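Long-range contacts in lipoprotein (PDB 3CX3), which probably captures zinc at the pneumococcal surface as the metal-binding lipoprotein partner of an ABC transporter: residues A22-V27 with Q133-K138; T121-E126 with T185-L190; K12-F17 with Y57-F62. All coordinates share one frame; numbering follows the deposited sequence.

How the contacts relate
All three contacts are largely buried, but they differ in chemistry. Contact 3 joins neighbouring strands of the N-terminal sheet through backbone hydrogen bonds and one to the Asp60 carboxylate, at its partly exposed end. Contact 1 is pure apolar packing of helix 18-28 on helix 125-142, and it adjoins contact 3 directly: Val24 rests on Ile13 and Thr15, and strand 12-15 runs on into helix 18-28. Contact 2, whose centre lies about 7 Å from the chain's centre and close to the zinc, meets the same helix 125-142 at its start and mixes aromatic packing with a water bridge. Trp122 touches Phe17, linking contacts 2 and 3 although their centres are about 25 Å apart.

Contact 1: residues A22-V27 with Q133-K138; sequences AMVKEV and QIIADK
Met23, Val24 and Val27 of helix 18-28 pack against Ile135 and Ala136 of helix 125-142 in a buried, wholly apolar helix-helix contact against one side of the N-terminal sheet. The short helical segments cross at -57°, with their axes 9.7 Å apart at closest approach. Ile135 does most of the work because its two branches part. With CG1 anti to the carbonyl carbon (chi1 -73°) and the chain extended beyond it, CD1 reaches across to CB of Met23 at 3.9 Å and lies more loosely against CG2 of Val24. The shorter branch, CG2, meets Val27 CG2 at 4.1 Å. Val27 is itself forked, and its other methyl, CG1, sits 3.9 Å from CB of Ala136. A small residue suits that place: the CA atoms of Val27 and Ala136 come within 6.3 Å, against 6.9 Å for Val24 and Ile135. In the zinc- and manganese-binding receptors of ABC transporters (cluster A-I), to which this protein's family belongs, each lobe is a parallel sheet covered by helices, and helix 18-28 is such a cover, with Val24 also resting on strand 12-15. The long side chain of Met23, a selenomethionine in the crystal, runs on to Ala128, Glu131 and Ala132 farther back along helix 125-142, and it also touches Phe157 of helix 147-173.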
loop_
_atom_site.group_PDB
_atom_site.type_symbol
_atom_site.label_atom_id
_atom_site.label_comp_id
_atom_site.label_asym_id
_atom_site.label_seq_id
_atom_site.Cartn_x
_atom_site.Cartn_y
_atom_site.Cartn_z
ATOM N N ALA A 22 -0.375 -6.003 8.142
ATOM C CA ALA A 22 -1.524 -5.534 8.878
ATOM C C ALA A 22 -2.790 -6.252 8.499
ATOM O O ALA A 22 -3.688 -6.404 9.313
ATOM C CB ALA A 22 -1.697 -4.064 8.645
HETATM N N MSE A 23 -2.870 -6.671 7.251
HETATM C CA MSE A 23 -4.070 -7.266 6.725
HETATM C C MSE A 23 -4.113 -8.771 6.994
HETATM O O MSE A 23 -5.191 -9.348 7.097
HETATM C CB MSE A 23 -4.141 -6.992 5.234
HETATM C CG MSE A 23 -5.444 -6.449 4.791
HETATM SE SE MSE A 23 -5.350 -5.544 3.064
HETATM C CE MSE A 23 -7.226 -5.452 2.797
ATOM N N VAL A 24 -2.951 -9.413 7.093
ATOM C CA VAL A 24 -2.918 -10.827 7.475
ATOM C C VAL A 24 -3.199 -10.937 8.970
ATOM O O VAL A 24 -3.982 -11.790 9.405
ATOM C CB VAL A 24 -1.585 -11.516 7.142
ATOM C CG1 VAL A 24 -1.723 -13.007 7.328
ATOM C CG2 VAL A 24 -1.176 -11.234 5.727
ATOM N N LYS A 25 -2.572 -10.048 9.735
ATOM C CA LYS A 25 -2.778 -9.928 11.171
ATOM C C LYS A 25 -4.225 -9.617 11.555
ATOM O O LYS A 25 -4.736 -10.119 12.557
ATOM C CB LYS A 25 -1.834 -8.869 11.754
ATOM C CG LYS A 25 -0.546 -9.433 12.332
ATOM C CD LYS A 25 0.107 -8.462 13.309
ATOM C CE LYS A 25 0.939 -9.203 14.363
ATOM N NZ LYS A 25 0.117 -9.761 15.485
ATOM N N GLU A 26 -4.888 -8.786 10.764
ATOM C CA GLU A 26 -6.304 -8.505 10.992
ATOM C C GLU A 26 -7.178 -9.700 10.637
ATOM O O GLU A 26 -8.206 -9.918 11.281
ATOM C CB GLU A 26 -6.752 -7.246 10.253
ATOM C CG GLU A 26 -7.114 -6.119 11.199
ATOM C CD GLU A 26 -6.439 -4.800 10.867
ATOM O OE1 GLU A 26 -7.144 -3.866 10.438
ATOM O OE2 GLU A 26 -5.207 -4.690 11.056
ATOM N N VAL A 27 -6.763 -10.480 9.639
ATOM C CA VAL A 27 -7.531 -11.648 9.234
ATOM C C VAL A 27 -7.353 -12.807 10.212
ATOM O O VAL A 27 -8.269 -13.608 10.399
ATOM C CB VAL A 27 -7.231 -12.077 7.768
ATOM C CG1 VAL A 27 -7.802 -13.459 7.461
ATOM C CG2 VAL A 27 -7.803 -11.041 6.776
ATOM N N GLN A 133 -10.251 -10.224 1.738
ATOM C CA GLN A 133 -10.992 -11.426 1.314
ATOM C C GLN A 133 -10.096 -12.510 0.718
ATOM O O GLN A 133 -10.034 -13.632 1.237
ATOM C CB GLN A 133 -12.067 -11.057 0.278
ATOM C CG GLN A 133 -13.459 -10.947 0.818
ATOM C CD GLN A 133 -14.173 -12.283 0.829
ATOM O OE1 GLN A 133 -13.873 -13.139 1.651
ATOM N NE2 GLN A 133 -15.117 -12.471 -0.100
ATOM N N ILE A 134 -9.415 -12.166 -0.377
ATOM C CA ILE A 134 -8.473 -13.080 -1.027
ATOM C C ILE A 134 -7.582 -13.711 0.028
ATOM O O ILE A 134 -7.356 -14.917 0.016
ATOM C CB ILE A 134 -7.583 -12.382 -2.077
ATOM C CG1 ILE A 134 -8.446 -11.642 -3.110
ATOM C CG2 ILE A 134 -6.681 -13.416 -2.743
ATOM C CD1 ILE A 134 -7.694 -10.720 -4.087
ATOM N N ILE A 135 -7.098 -12.889 0.950
ATOM C CA ILE A 135 -6.207 -13.359 1.999
ATOM C C ILE A 135 -6.895 -14.447 2.806
ATOM O O ILE A 135 -6.362 -15.564 2.939
ATOM C CB ILE A 135 -5.696 -12.193 2.893
ATOM C CG1 ILE A 135 -4.662 -11.359 2.120
ATOM C CG2 ILE A 135 -5.143 -12.717 4.217
ATOM C CD1 ILE A 135 -4.129 -10.128 2.846
ATOM N N ALA A 136 -8.089 -14.127 3.315
ATOM C CA ALA A 136 -8.861 -15.082 4.100
ATOM C C ALA A 136 -9.101 -16.356 3.306
ATOM O O ALA A 136 -8.812 -17.427 3.794
ATOM C CB ALA A 136 -10.178 -14.459 4.572
ATOM N N ASP A 137 -9.588 -16.229 2.069
ATOM C CA ASP A 137 -9.800 -17.392 1.192
ATOM C C ASP A 137 -8.584 -18.314 1.114
ATOM O O ASP A 137 -8.662 -19.515 1.444
ATOM C CB ASP A 137 -10.199 -16.947 -0.216
ATOM C CG ASP A 137 -11.602 -16.344 -0.267
ATOM O OD1 ASP A 137 -12.094 -16.057 -1.378
ATOM O OD2 ASP A 137 -12.222 -16.164 0.802
ATOM N N LYS A 138 -7.458 -17.747 0.694
ATOM C CA LYS A 138 -6.229 -18.524 0.529
ATOM C C LYS A 138 -5.771 -19.066 1.866
ATOM O O LYS A 138 -5.397 -20.231 1.968
ATOM C CB LYS A 138 -5.119 -17.682 -0.119
ATOM C CG LYS A 138 -5.397 -17.260 -1.555
ATOM C CD LYS A 138 -4.315 -16.287 -2.033
ATOM C CE LYS A 138 -3.996 -16.410 -3.516
ATOM N NZ LYS A 138 -5.188 -16.323 -4.425
#

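Contact 2: residues T121-E126 with T185-L190; sequences TWLDPE and TAFSYL
Leu123 rests its CD1 methyl on the Phe187 ring, 3.7 Å above the plane and displaced toward the rim, in a CH-pi contact; the slender branched end of a leucine suits a ring face. Leu123 CG stands anti to the carbonyl carbon (chi1 -74°), and the extended chain beyond drives CD1 into a tight hollow, closed at its end by the carbonyl O of Ala186, only 3.2 Å away. In a second fit, the Tyr189 ring offers one face to the backbone of Thr121, whose CA is 4.0 Å from the ring centroid and 15° off its normal. Leu190 lies against the turn, its CB 3.6 Å from Leu123 O. Asp124, an acidic residue well suited to the N-cap of helix 125-142, shares a water with Tyr189: the water donates to Asp124 OD2 (2.7 Å) and to Tyr189 O (2.9 Å). Asp124 OD2 also forms a salt bridge with Arg193, while Tyr189 OH bonds Asp118 O and Glu97 N. Ala186 touches the zinc ligand His120, so the packing borders the metal site. Helix 268-281 covers Leu123 and Leu190 through Leu272, Met276 and Leu279, and Phe187 lies on strand 180-182.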
loop_
_atom_site.group_PDB
_atom_site.type_symbol
_atom_site.label_atom_id
_atom_site.label_comp_id
_atom_site.label_asym_id
_atom_site.label_seq_id
_atom_site.Cartn_x
_atom_site.Cartn_y
_atom_site.Cartn_z
ATOM N N THR A 121 -3.164 -0.304 -5.129
ATOM C CA THR A 121 -4.472 -0.682 -4.696
ATOM C C THR A 121 -4.791 -0.349 -3.228
ATOM O O THR A 121 -5.692 0.439 -2.958
ATOM C CB THR A 121 -4.595 -2.140 -5.066
ATOM O OG1 THR A 121 -5.407 -2.257 -6.253
ATOM C CG2 THR A 121 -5.076 -2.973 -3.931
ATOM N N TRP A 122 -4.004 -0.886 -2.296
ATOM C CA TRP A 122 -4.363 -0.936 -0.892
ATOM C C TRP A 122 -4.927 0.357 -0.298
ATOM O O TRP A 122 -5.541 0.322 0.767
ATOM C CB TRP A 122 -3.170 -1.443 -0.074
ATOM C CG TRP A 122 -1.927 -0.587 -0.140
ATOM C CD1 TRP A 122 -1.603 0.419 0.693
ATOM C CD2 TRP A 122 -0.833 -0.704 -1.075
ATOM N NE1 TRP A 122 -0.386 0.968 0.348
ATOM C CE2 TRP A 122 0.117 0.291 -0.730
ATOM C CE3 TRP A 122 -0.565 -1.551 -2.164
ATOM C CZ2 TRP A 122 1.321 0.470 -1.436
ATOM C CZ3 TRP A 122 0.634 -1.377 -2.877
ATOM C CH2 TRP A 122 1.564 -0.373 -2.503
ATOM N N LEU A 123 -4.744 1.471 -1.013
ATOM C CA LEU A 123 -5.103 2.830 -0.570
ATOM C C LEU A 123 -6.519 3.204 -0.921
ATOM O O LEU A 123 -7.021 4.265 -0.552
ATOM C CB LEU A 123 -4.163 3.850 -1.204
ATOM C CG LEU A 123 -2.752 3.884 -0.601
ATOM C CD1 LEU A 123 -1.892 4.897 -1.366
ATOM C CD2 LEU A 123 -2.770 4.176 0.930
ATOM N N ASP A 124 -7.172 2.329 -1.662
ATOM C CA ASP A 124 -8.550 2.549 -1.993
ATOM C C ASP A 124 -9.290 1.650 -1.050
ATOM O O ASP A 124 -9.115 0.435 -1.102
ATOM C CB ASP A 124 -8.799 2.150 -3.433
ATOM C CG ASP A 124 -10.238 2.151 -3.785
ATOM O OD1 ASP A 124 -11.081 2.201 -2.869
ATOM O OD2 ASP A 124 -10.535 2.093 -4.994
ATOM N N PRO A 125 -10.114 2.237 -0.171
ATOM C CA PRO A 125 -10.791 1.473 0.881
ATOM C C PRO A 125 -11.480 0.187 0.374
ATOM O O PRO A 125 -11.247 -0.883 0.933
ATOM C CB PRO A 125 -11.795 2.488 1.437
ATOM C CG PRO A 125 -11.117 3.805 1.242
ATOM C CD PRO A 125 -10.470 3.667 -0.118
ATOM N N GLU A 126 -12.280 0.284 -0.682
ATOM C CA GLU A 126 -12.855 -0.903 -1.341
ATOM C C GLU A 126 -11.856 -2.012 -1.684
ATOM O O GLU A 126 -12.142 -3.202 -1.484
ATOM C CB GLU A 126 -13.556 -0.509 -2.642
ATOM C CG GLU A 126 -14.977 -0.022 -2.486
ATOM C CD GLU A 126 -15.888 -0.617 -3.533
ATOM O OE1 GLU A 126 -15.861 -1.861 -3.702
ATOM O OE2 GLU A 126 -16.626 0.160 -4.180
ATOM N N THR A 185 3.979 8.482 -7.126
ATOM C CA THR A 185 2.651 8.174 -7.652
ATOM C C THR A 185 2.011 6.994 -6.900
ATOM O O THR A 185 2.013 5.860 -7.405
ATOM C CB THR A 185 2.668 7.863 -9.189
ATOM O OG1 THR A 185 3.414 8.867 -9.890
ATOM C CG2 THR A 185 1.255 7.792 -9.746
ATOM N N ALA A 186 1.440 7.275 -5.726
ATOM C CA ALA A 186 0.845 6.224 -4.936
ATOM C C ALA A 186 -0.683 6.267 -4.775
ATOM O O ALA A 186 -1.300 5.251 -4.512
ATOM C CB ALA A 186 1.521 6.155 -3.577
ATOM N N PHE A 187 -1.278 7.445 -4.934
ATOM C CA PHE A 187 -2.658 7.695 -4.544
ATOM C C PHE A 187 -3.649 7.649 -5.691
ATOM O O PHE A 187 -4.772 8.138 -5.571
ATOM C CB PHE A 187 -2.715 9.020 -3.794
ATOM C CG PHE A 187 -1.913 8.993 -2.524
ATOM C CD1 PHE A 187 -2.506 8.635 -1.323
ATOM C CD2 PHE A 187 -0.549 9.260 -2.544
ATOM C CE1 PHE A 187 -1.754 8.568 -0.154
ATOM C CE2 PHE A 187 0.196 9.201 -1.382
ATOM C CZ PHE A 187 -0.417 8.842 -0.185
ATOM N N SER A 188 -3.221 7.023 -6.782
ATOM C CA SER A 188 -3.930 6.993 -8.044
ATOM C C SER A 188 -5.291 6.299 -7.924
ATOM O O SER A 188 -6.210 6.595 -8.689
ATOM C CB SER A 188 -3.033 6.308 -9.087
ATOM O OG SER A 188 -3.710 5.984 -10.296
ATOM N N TYR A 189 -5.404 5.401 -6.941
ATOM C CA TYR A 189 -6.549 4.531 -6.749
ATOM C C TYR A 189 -7.486 5.168 -5.768
ATOM O O TYR A 189 -8.718 5.076 -5.916
ATOM C CB TYR A 189 -6.112 3.174 -6.171
ATOM C CG TYR A 189 -5.593 2.217 -7.196
ATOM C CD1 TYR A 189 -6.455 1.393 -7.908
ATOM C CD2 TYR A 189 -4.233 2.141 -7.464
ATOM C CE1 TYR A 189 -5.972 0.524 -8.850
ATOM C CE2 TYR A 189 -3.736 1.275 -8.405
ATOM C CZ TYR A 189 -4.604 0.472 -9.094
ATOM O OH TYR A 189 -4.097 -0.394 -10.026
ATOM N N LEU A 190 -6.904 5.765 -4.733
ATOM C CA LEU A 190 -7.659 6.605 -3.825
ATOM C C LEU A 190 -8.307 7.707 -4.652
ATOM O O LEU A 190 -9.510 7.678 -4.875
ATOM C CB LEU A 190 -6.758 7.181 -2.723
ATOM C CG LEU A 190 -7.439 7.839 -1.508
ATOM C CD1 LEU A 190 -6.463 7.965 -0.329
ATOM C CD2 LEU A 190 -8.013 9.215 -1.888
HETATM O O HOH W 1 -9.954 3.027 -7.485
#

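Contact 3: residues K12-F17 with Y57-F62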
loop_
_atom_site.group_PDB
_atom_site.type_symbol
_atom_site.label_atom_id
_atom_site.label_comp_id
_atom_site.label_asym_id
_atom_site.label_seq_id
_atom_site.Cartn_x
_atom_site.Cartn_y
_atom_site.Cartn_z
ATOM N N LYS A 12 3.475 -20.069 11.407
ATOM C CA LYS A 12 4.536 -19.085 11.185
ATOM C C LYS A 12 4.346 -18.464 9.793
ATOM O O LYS A 12 4.351 -19.177 8.773
ATOM C CB LYS A 12 5.918 -19.732 11.323
ATOM C CG LYS A 12 7.069 -18.733 11.516
ATOM C CD LYS A 12 8.447 -19.416 11.597
ATOM C CE LYS A 12 8.815 -19.749 13.042
ATOM N NZ LYS A 12 10.286 -19.568 13.344
ATOM N N ILE A 13 4.161 -17.142 9.768
ATOM C CA ILE A 13 3.772 -16.423 8.544
ATOM C C ILE A 13 4.683 -15.218 8.289
ATOM O O ILE A 13 4.787 -14.314 9.111
ATOM C CB ILE A 13 2.261 -15.992 8.566
ATOM C CG1 ILE A 13 1.343 -17.197 8.341
ATOM C CG2 ILE A 13 1.976 -14.928 7.548
ATOM C CD1 ILE A 13 -0.118 -16.933 8.687
ATOM N N VAL A 14 5.355 -15.242 7.140
ATOM C CA VAL A 14 6.175 -14.129 6.711
ATOM C C VAL A 14 5.420 -13.314 5.657
ATOM O O VAL A 14 4.578 -13.818 4.898
ATOM C CB VAL A 14 7.599 -14.571 6.278
ATOM C CG1 VAL A 14 8.420 -13.386 5.787
ATOM C CG2 VAL A 14 8.328 -15.205 7.450
ATOM N N THR A 15 5.755 -12.037 5.625
ATOM C CA THR A 15 4.921 -11.018 5.040
ATOM C C THR A 15 5.823 -9.973 4.420
ATOM O O THR A 15 6.876 -9.672 4.974
ATOM C CB THR A 15 4.040 -10.493 6.151
ATOM O OG1 THR A 15 2.733 -11.086 6.013
ATOM C CG2 THR A 15 3.996 -9.004 6.181
ATOM N N SER A 16 5.448 -9.446 3.260
ATOM C CA SER A 16 6.398 -8.637 2.493
ATOM C C SER A 16 6.612 -7.274 3.114
ATOM O O SER A 16 7.732 -6.963 3.561
ATOM C CB SER A 16 6.064 -8.558 1.006
ATOM O OG SER A 16 4.750 -8.116 0.772
ATOM N N PHE A 17 5.535 -6.490 3.176
ATOM C CA PHE A 17 5.575 -5.141 3.731
ATOM C C PHE A 17 4.253 -4.820 4.446
ATOM O O PHE A 17 3.423 -5.717 4.581
ATOM C CB PHE A 17 6.030 -4.118 2.670
ATOM C CG PHE A 17 4.948 -3.638 1.745
ATOM C CD1 PHE A 17 4.243 -4.531 0.915
ATOM C CD2 PHE A 17 4.677 -2.281 1.651
ATOM C CE1 PHE A 17 3.244 -4.072 0.033
ATOM C CE2 PHE A 17 3.693 -1.814 0.797
ATOM C CZ PHE A 17 2.972 -2.726 -0.038
ATOM N N TYR A 57 11.605 -19.523 3.031
ATOM C CA TYR A 57 11.619 -20.971 2.889
ATOM C C TYR A 57 11.445 -21.696 4.221
ATOM O O TYR A 57 11.006 -22.826 4.253
ATOM C CB TYR A 57 12.896 -21.437 2.157
ATOM C CG TYR A 57 12.930 -21.110 0.674
ATOM C CD1 TYR A 57 11.826 -21.350 -0.148
ATOM C CD2 TYR A 57 14.073 -20.575 0.089
ATOM C CE1 TYR A 57 11.853 -21.048 -1.503
ATOM C CE2 TYR A 57 14.118 -20.272 -1.300
ATOM C CZ TYR A 57 13.007 -20.510 -2.088
ATOM O OH TYR A 57 13.043 -20.206 -3.444
ATOM N N ASP A 58 11.757 -21.011 5.315
ATOM C CA ASP A 58 11.629 -21.535 6.678
ATOM C C ASP A 58 10.213 -21.400 7.278
ATOM O O ASP A 58 9.807 -22.211 8.117
ATOM C CB ASP A 58 12.645 -20.810 7.568
ATOM C CG ASP A 58 12.644 -21.303 8.997
ATOM O OD1 ASP A 58 13.068 -20.506 9.875
ATOM O OD2 ASP A 58 12.241 -22.468 9.250
ATOM N N ALA A 59 9.480 -20.366 6.866
ATOM C CA ALA A 59 8.113 -20.125 7.335
ATOM C C ALA A 59 7.170 -21.239 6.885
ATOM O O ALA A 59 7.557 -22.079 6.063
ATOM C CB ALA A 59 7.616 -18.772 6.815
ATOM N N ASP A 60 5.948 -21.253 7.429
ATOM C CA ASP A 60 4.862 -22.100 6.902
ATOM C C ASP A 60 4.134 -21.410 5.744
ATOM O O ASP A 60 3.695 -22.053 4.798
ATOM C CB ASP A 60 3.835 -22.411 7.994
ATOM C CG ASP A 60 4.410 -23.237 9.127
ATOM O OD1 ASP A 60 4.667 -24.451 8.920
ATOM O OD2 ASP A 60 4.565 -22.668 10.233
ATOM N N VAL A 61 3.989 -20.093 5.848
ATOM C CA VAL A 61 3.252 -19.304 4.858
ATOM C C VAL A 61 3.986 -18.014 4.537
ATOM O O VAL A 61 4.461 -17.330 5.433
ATOM C CB VAL A 61 1.804 -18.964 5.343
ATOM C CG1 VAL A 61 1.122 -17.964 4.405
ATOM C CG2 VAL A 61 0.964 -20.253 5.523
ATOM N N PHE A 62 4.086 -17.688 3.252
ATOM C CA PHE A 62 4.578 -16.380 2.865
ATOM C C PHE A 62 3.588 -15.624 1.999
ATOM O O PHE A 62 3.078 -16.146 0.992
ATOM C CB PHE A 62 5.938 -16.467 2.187
ATOM C CG PHE A 62 6.471 -15.131 1.739
ATOM C CD1 PHE A 62 6.866 -14.170 2.680
ATOM C CD2 PHE A 62 6.586 -14.832 0.389
ATOM C CE1 PHE A 62 7.366 -12.943 2.270
ATOM C CE2 PHE A 62 7.102 -13.594 -0.029
ATOM C CZ PHE A 62 7.485 -12.654 0.912
#
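Lys12 and Asp60 open the parallel pairing of strands 12-15 and 61-64, bonding at both ends of the Lys12 backbone. Lys12 N donates to Asp60 OD2, which receives it through its anti lone pair at 3.1 Å; CG of Asp60 is anti to the carbonyl carbon, beside the backbone N (chi1 -64°), which places OD2 next to Lys12 N. Lys12 O accepts twice: Val61 N approaches nearly along the carbonyl axis, whereas Asp60 N, 2.9 Å away, is tilted 29° from the carbonyl plane. Two residues on, Val14 N donates to Val61 O at 2.8 Å with an N-H...O angle of 157°. The CA-H groups of Ile13 and Phe62 weakly contact Val61 O and Val14 O. The polar groups of Ile13 bond Asp33 and Arg35 of strand 33-36, making strand 12-15 an interior strand of the open parallel alpha/beta sheet, strand order 2-1-3-4. Beta-branched Ile13 and Val61 suit one face, Ile13 CG1 lying 3.5 Å from Val61 CB; on the other, Val14 CG2 meets the small methyl of Ala59 and CG1 the Phe62 ring alongside. The strands' edges are held mainly by backbone bonds and their faces by apolar contact, while one carboxylate, probably charged, supplies an acceptor where the pairing begins.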